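Cytosine-specific methyltransferase (Escherichia coli O157:H7 EDL933, PDB 3G7U) probably methylates cytosine in DNA at carbon 5, taking the methyl group from S-adenosyl-L-methionine. Local coordinates at residues 252-265 against 315-327. Sequence-based numbering, arbitrary orientation.
Sequences ISGCTGTLHSKIVQ and HPRVITPREAARL
R322 grips S253 side-on with two nitrogens: NE donates to S253 O at 2.8 Å, nearly straight at 169°, while NH2 reaches S253 OG at 3.0 Å. Both acceptors lie within 4° of the guanidinium plane, consistent with the two bonds holding the guanidinium in its orientation; F334 O takes a further bond from NH2. Bends at chi2 (56°) and chi3 fold the arginine back over the 252-254 backbone, where I252 CD1 packs 3.6 Å from R322 CG. Next along, R322 N donates to G254 O from above the carbonyl plane, and T256 O lies 3.4 Å from both T320 CG2 and P321 CD. At the other end H260 NE2 accepts from V318 N at 3.1 Å, the donor tilted from the ring plane, while R317 CB and V318 CG2 lie in plane at the ring edge. Between these ends, one water links T258 N to V318 O and a second joins T258 OG1 to I319 O. Behind this shell, E323 receives R317 end-on through both syn lone pairs, and T320 and E323 form a capping box, tying the extended 317-320 segment to the helix start. The contact thus joins the N-terminus of helix 321-328, and the extended chain leading into it, to strand 256-258 and its flanking loops; that strand pairs in parallel with strand 205-207, while helix 340-348 packs against P321.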
loop_
_atom_site.group_PDB
_atom_site.type_symbol
_atom_site.label_atom_id
_atom_site.label_comp_id
_atom_site.label_asym_id
_atom_site.label_seq_id
_atom_site.Cartn_x
_atom_site.Cartn_y
_atom_site.Cartn_z
ATOM N N ILE A 252 13.390 -8.725 -12.939
ATOM C CA ILE A 252 12.203 -8.033 -12.397
ATOM C C ILE A 252 11.752 -6.906 -13.356
ATOM O O ILE A 252 12.513 -6.475 -14.216
ATOM C CB ILE A 252 12.460 -7.491 -11.010
ATOM C CG1 ILE A 252 13.411 -6.271 -11.062
ATOM C CG2 ILE A 252 12.991 -8.607 -10.003
ATOM C CD1 ILE A 252 13.686 -5.639 -9.724
ATOM N N SER A 253 10.487 -6.481 -13.232
ATOM C CA SER A 253 9.886 -5.486 -14.140
ATOM C C SER A 253 10.085 -4.093 -13.540
ATOM O O SER A 253 10.490 -3.969 -12.381
ATOM C CB SER A 253 8.383 -5.761 -14.337
ATOM O OG SER A 253 7.682 -5.673 -13.090
ATOM N N GLY A 254 9.820 -3.064 -14.351
ATOM C CA GLY A 254 9.720 -1.673 -13.898
ATOM C C GLY A 254 11.003 -0.898 -13.848
ATOM O O GLY A 254 11.045 0.173 -13.238
ATOM N N CYS A 255 12.062 -1.401 -14.487
ATOM C CA CYS A 255 13.338 -0.712 -14.453
ATOM C C CYS A 255 13.438 0.220 -15.676
ATOM O O CYS A 255 14.298 0.067 -16.526
ATOM C CB CYS A 255 14.506 -1.707 -14.419
ATOM S SG CYS A 255 14.457 -2.747 -12.932
ATOM N N THR A 256 12.512 1.167 -15.769
ATOM C CA THR A 256 12.441 2.046 -16.914
ATOM C C THR A 256 12.735 3.474 -16.485
ATOM O O THR A 256 12.152 3.993 -15.525
ATOM C CB THR A 256 11.069 1.940 -17.672
ATOM O OG1 THR A 256 10.702 3.191 -18.283
ATOM C CG2 THR A 256 9.991 1.448 -16.799
ATOM N N GLY A 257 13.668 4.090 -17.195
ATOM C CA GLY A 257 14.049 5.442 -16.865
ATOM C C GLY A 257 13.277 6.473 -17.653
ATOM O O GLY A 257 12.467 6.138 -18.496
ATOM N N THR A 258 13.536 7.736 -17.343
ATOM C CA THR A 258 12.946 8.871 -18.036
ATOM C C THR A 258 14.084 9.586 -18.760
ATOM O O THR A 258 15.169 9.780 -18.205
ATOM C CB THR A 258 12.250 9.785 -17.032
ATOM O OG1 THR A 258 11.164 9.089 -16.427
ATOM C CG2 THR A 258 11.689 11.058 -17.711
ATOM N N LEU A 259 13.869 9.947 -20.020
ATOM C CA LEU A 259 14.838 10.752 -20.729
ATOM C C LEU A 259 14.830 12.232 -20.278
ATOM O O LEU A 259 13.795 12.901 -20.408
ATOM C CB LEU A 259 14.563 10.639 -22.231
ATOM C CG LEU A 259 15.515 11.347 -23.171
ATOM C CD1 LEU A 259 16.913 10.742 -23.082
ATOM C CD2 LEU A 259 14.930 11.264 -24.607
ATOM N N HIS A 260 15.970 12.714 -19.789
ATOM C CA HIS A 260 16.140 14.113 -19.364
ATOM C C HIS A 260 17.069 14.868 -20.326
ATOM O O HIS A 260 18.051 14.308 -20.809
ATOM C CB HIS A 260 16.767 14.206 -17.950
ATOM C CG HIS A 260 16.006 13.475 -16.882
ATOM N ND1 HIS A 260 14.705 13.779 -16.559
ATOM C CD2 HIS A 260 16.380 12.484 -16.036
ATOM C CE1 HIS A 260 14.297 13.004 -15.568
ATOM N NE2 HIS A 260 15.294 12.197 -15.238
ATOM N N SER A 261 16.805 16.157 -20.545
ATOM C CA SER A 261 17.771 16.993 -21.283
ATOM C C SER A 261 19.096 17.105 -20.511
ATOM O O SER A 261 19.110 16.898 -19.302
ATOM C CB SER A 261 17.188 18.365 -21.522
ATOM O OG SER A 261 17.122 19.070 -20.313
ATOM N N LYS A 262 20.206 17.417 -21.201
ATOM C CA LYS A 262 21.534 17.480 -20.565
ATOM C C LYS A 262 21.592 18.553 -19.519
ATOM O O LYS A 262 22.285 18.405 -18.531
ATOM C CB LYS A 262 22.669 17.701 -21.581
ATOM C CG LYS A 262 22.976 16.485 -22.426
ATOM C CD LYS A 262 24.075 15.639 -21.803
ATOM C CE LYS A 262 25.448 16.157 -22.196
ATOM N NZ LYS A 262 26.537 15.358 -21.565
ATOM N N ILE A 263 20.849 19.626 -19.740
ATOM C CA ILE A 263 20.814 20.716 -18.789
ATOM C C ILE A 263 20.125 20.269 -17.502
ATOM O O ILE A 263 20.613 20.563 -16.408
ATOM C CB ILE A 263 20.250 22.011 -19.416
ATOM C CG1 ILE A 263 21.358 22.612 -20.306
ATOM C CG2 ILE A 263 19.793 23.004 -18.331
ATOM C CD1 ILE A 263 21.080 23.971 -20.915
ATOM N N VAL A 264 19.046 19.497 -17.644
ATOM C CA VAL A 264 18.372 18.919 -16.485
ATOM C C VAL A 264 19.317 17.945 -15.790
ATOM O O VAL A 264 19.527 18.011 -14.575
ATOM C CB VAL A 264 17.035 18.267 -16.881
ATOM C CG1 VAL A 264 16.490 17.410 -15.751
ATOM C CG2 VAL A 264 16.021 19.331 -17.245
ATOM N N GLN A 265 19.932 17.085 -16.583
ATOM C CA GLN A 265 20.844 16.084 -16.092
ATOM C C GLN A 265 22.012 16.711 -15.321
ATOM O O GLN A 265 22.426 16.193 -14.285
ATOM C CB GLN A 265 21.348 15.290 -17.282
ATOM C CG GLN A 265 22.072 14.034 -16.965
ATOM C CD GLN A 265 22.206 13.123 -18.174
ATOM O OE1 GLN A 265 23.115 12.303 -18.234
ATOM N NE2 GLN A 265 21.303 13.262 -19.138
ATOM N N HIS A 315 22.720 8.693 -9.444
ATOM C CA HIS A 315 22.500 8.975 -10.861
ATOM C C HIS A 315 21.740 10.258 -11.075
ATOM O O HIS A 315 20.843 10.612 -10.296
ATOM C CB HIS A 315 21.768 7.808 -11.562
ATOM C CG HIS A 315 22.480 6.501 -11.440
ATOM N ND1 HIS A 315 23.773 6.316 -11.876
ATOM C CD2 HIS A 315 22.087 5.317 -10.920
ATOM C CE1 HIS A 315 24.146 5.075 -11.631
ATOM N NE2 HIS A 315 23.146 4.452 -11.038
ATOM N N PRO A 316 22.080 10.978 -12.155
ATOM C CA PRO A 316 21.420 12.243 -12.411
ATOM C C PRO A 316 20.041 12.128 -13.092
ATOM O O PRO A 316 19.852 12.590 -14.211
ATOM C CB PRO A 316 22.428 12.980 -13.302
ATOM C CG PRO A 316 23.161 11.889 -14.034
ATOM C CD PRO A 316 23.154 10.684 -13.135
ATOM N N ARG A 317 19.049 11.582 -12.378
ATOM C CA ARG A 317 17.781 11.245 -13.006
ATOM C C ARG A 317 16.709 11.068 -11.925
ATOM O O ARG A 317 17.050 10.820 -10.764
ATOM C CB ARG A 317 17.928 9.939 -13.811
ATOM C CG ARG A 317 18.457 8.763 -13.007
ATOM C CD ARG A 317 18.169 7.478 -13.748
ATOM N NE ARG A 317 18.633 6.247 -13.108
ATOM C CZ ARG A 317 18.005 5.590 -12.121
ATOM N NH1 ARG A 317 16.870 6.055 -11.607
ATOM N NH2 ARG A 317 18.497 4.437 -11.675
ATOM N N VAL A 318 15.428 11.152 -12.302
ATOM C CA VAL A 318 14.372 10.729 -11.390
ATOM C C VAL A 318 14.452 9.221 -11.210
ATOM O O VAL A 318 15.049 8.531 -12.045
ATOM C CB VAL A 318 12.979 11.117 -11.912
ATOM C CG1 VAL A 318 12.879 12.628 -12.023
ATOM C CG2 VAL A 318 12.739 10.524 -13.285
ATOM N N ILE A 319 13.905 8.707 -10.109
ATOM C CA ILE A 319 13.906 7.259 -9.845
ATOM C C ILE A 319 12.953 6.525 -10.810
ATOM O O ILE A 319 12.065 7.163 -11.381
ATOM C CB ILE A 319 13.558 6.948 -8.338
ATOM C CG1 ILE A 319 12.157 7.476 -7.969
ATOM C CG2 ILE A 319 14.717 7.503 -7.401
ATOM C CD1 ILE A 319 11.728 7.080 -6.526
ATOM N N THR A 320 13.109 5.208 -10.943
ATOM C CA THR A 320 12.279 4.393 -11.784
ATOM C C THR A 320 11.068 3.923 -10.984
ATOM O O THR A 320 11.054 3.992 -9.745
ATOM C CB THR A 320 13.023 3.131 -12.255
ATOM O OG1 THR A 320 13.305 2.332 -11.117
ATOM C CG2 THR A 320 14.320 3.484 -12.944
ATOM N N PRO A 321 10.020 3.477 -11.683
ATOM C CA PRO A 321 8.904 2.892 -10.917
ATOM C C PRO A 321 9.341 1.764 -9.978
ATOM O O PRO A 321 8.816 1.640 -8.864
ATOM C CB PRO A 321 7.994 2.333 -12.026
ATOM C CG PRO A 321 8.237 3.202 -13.177
ATOM C CD PRO A 321 9.726 3.589 -13.120
ATOM N N ARG A 322 10.270 0.918 -10.414
ATOM C CA ARG A 322 10.661 -0.184 -9.534
ATOM C C ARG A 322 11.399 0.341 -8.301
ATOM O O ARG A 322 11.212 -0.167 -7.206
ATOM C CB ARG A 322 11.514 -1.233 -10.265
ATOM C CG ARG A 322 12.031 -2.421 -9.405
ATOM C CD ARG A 322 10.935 -3.209 -8.675
ATOM N NE ARG A 322 10.021 -3.861 -9.600
ATOM C CZ ARG A 322 8.833 -4.353 -9.256
ATOM N NH1 ARG A 322 8.427 -4.311 -7.985
ATOM N NH2 ARG A 322 8.067 -4.934 -10.179
ATOM N N GLU A 323 12.178 1.405 -8.470
ATOM C CA GLU A 323 12.842 2.026 -7.321
ATOM C C GLU A 323 11.844 2.619 -6.345
ATOM O O GLU A 323 11.988 2.433 -5.135
ATOM C CB GLU A 323 13.845 3.094 -7.790
ATOM C CG GLU A 323 15.084 2.432 -8.449
ATOM C CD GLU A 323 15.984 3.382 -9.259
ATOM O OE1 GLU A 323 15.581 4.528 -9.552
ATOM O OE2 GLU A 323 17.112 2.952 -9.644
ATOM N N ALA A 324 10.829 3.313 -6.864
ATOM C CA ALA A 324 9.761 3.818 -6.030
ATOM C C ALA A 324 9.024 2.695 -5.289
ATOM O O ALA A 324 8.684 2.849 -4.085
ATOM C CB ALA A 324 8.782 4.621 -6.865
ATOM N N ALA A 325 8.770 1.594 -5.994
ATOM C CA ALA A 325 8.089 0.405 -5.407
ATOM C C ALA A 325 8.904 -0.117 -4.255
ATOM O O ALA A 325 8.358 -0.438 -3.189
ATOM C CB ALA A 325 7.914 -0.693 -6.435
ATOM N N ARG A 326 10.237 -0.216 -4.451
ATOM C CA ARG A 326 11.060 -0.701 -3.364
ATOM C C ARG A 326 11.011 0.250 -2.179
ATOM O O ARG A 326 10.908 -0.171 -1.017
ATOM C CB ARG A 326 12.501 -0.860 -3.835
ATOM C CG ARG A 326 12.707 -2.000 -4.790
ATOM C CD ARG A 326 14.114 -2.502 -4.615
ATOM N NE ARG A 326 14.447 -3.728 -5.378
ATOM C CZ ARG A 326 15.693 -4.160 -5.522
ATOM N NH1 ARG A 326 15.970 -5.250 -6.235
ATOM N NH2 ARG A 326 16.675 -3.463 -4.955
ATOM N N LEU A 327 11.093 1.534 -2.450
ATOM C CA LEU A 327 11.106 2.479 -1.367
ATOM C C LEU A 327 9.771 2.499 -0.604
ATOM O O LEU A 327 9.726 2.866 0.559
ATOM C CB LEU A 327 11.437 3.864 -1.927
ATOM C CG LEU A 327 12.862 3.917 -2.505
ATOM C CD1 LEU A 327 13.007 5.232 -3.289
ATOM C CD2 LEU A 327 13.908 3.894 -1.335
HETATM O O HOH W 1 14.722 8.025 -14.649
HETATM O O HOH W 2 10.442 7.826 -13.619
#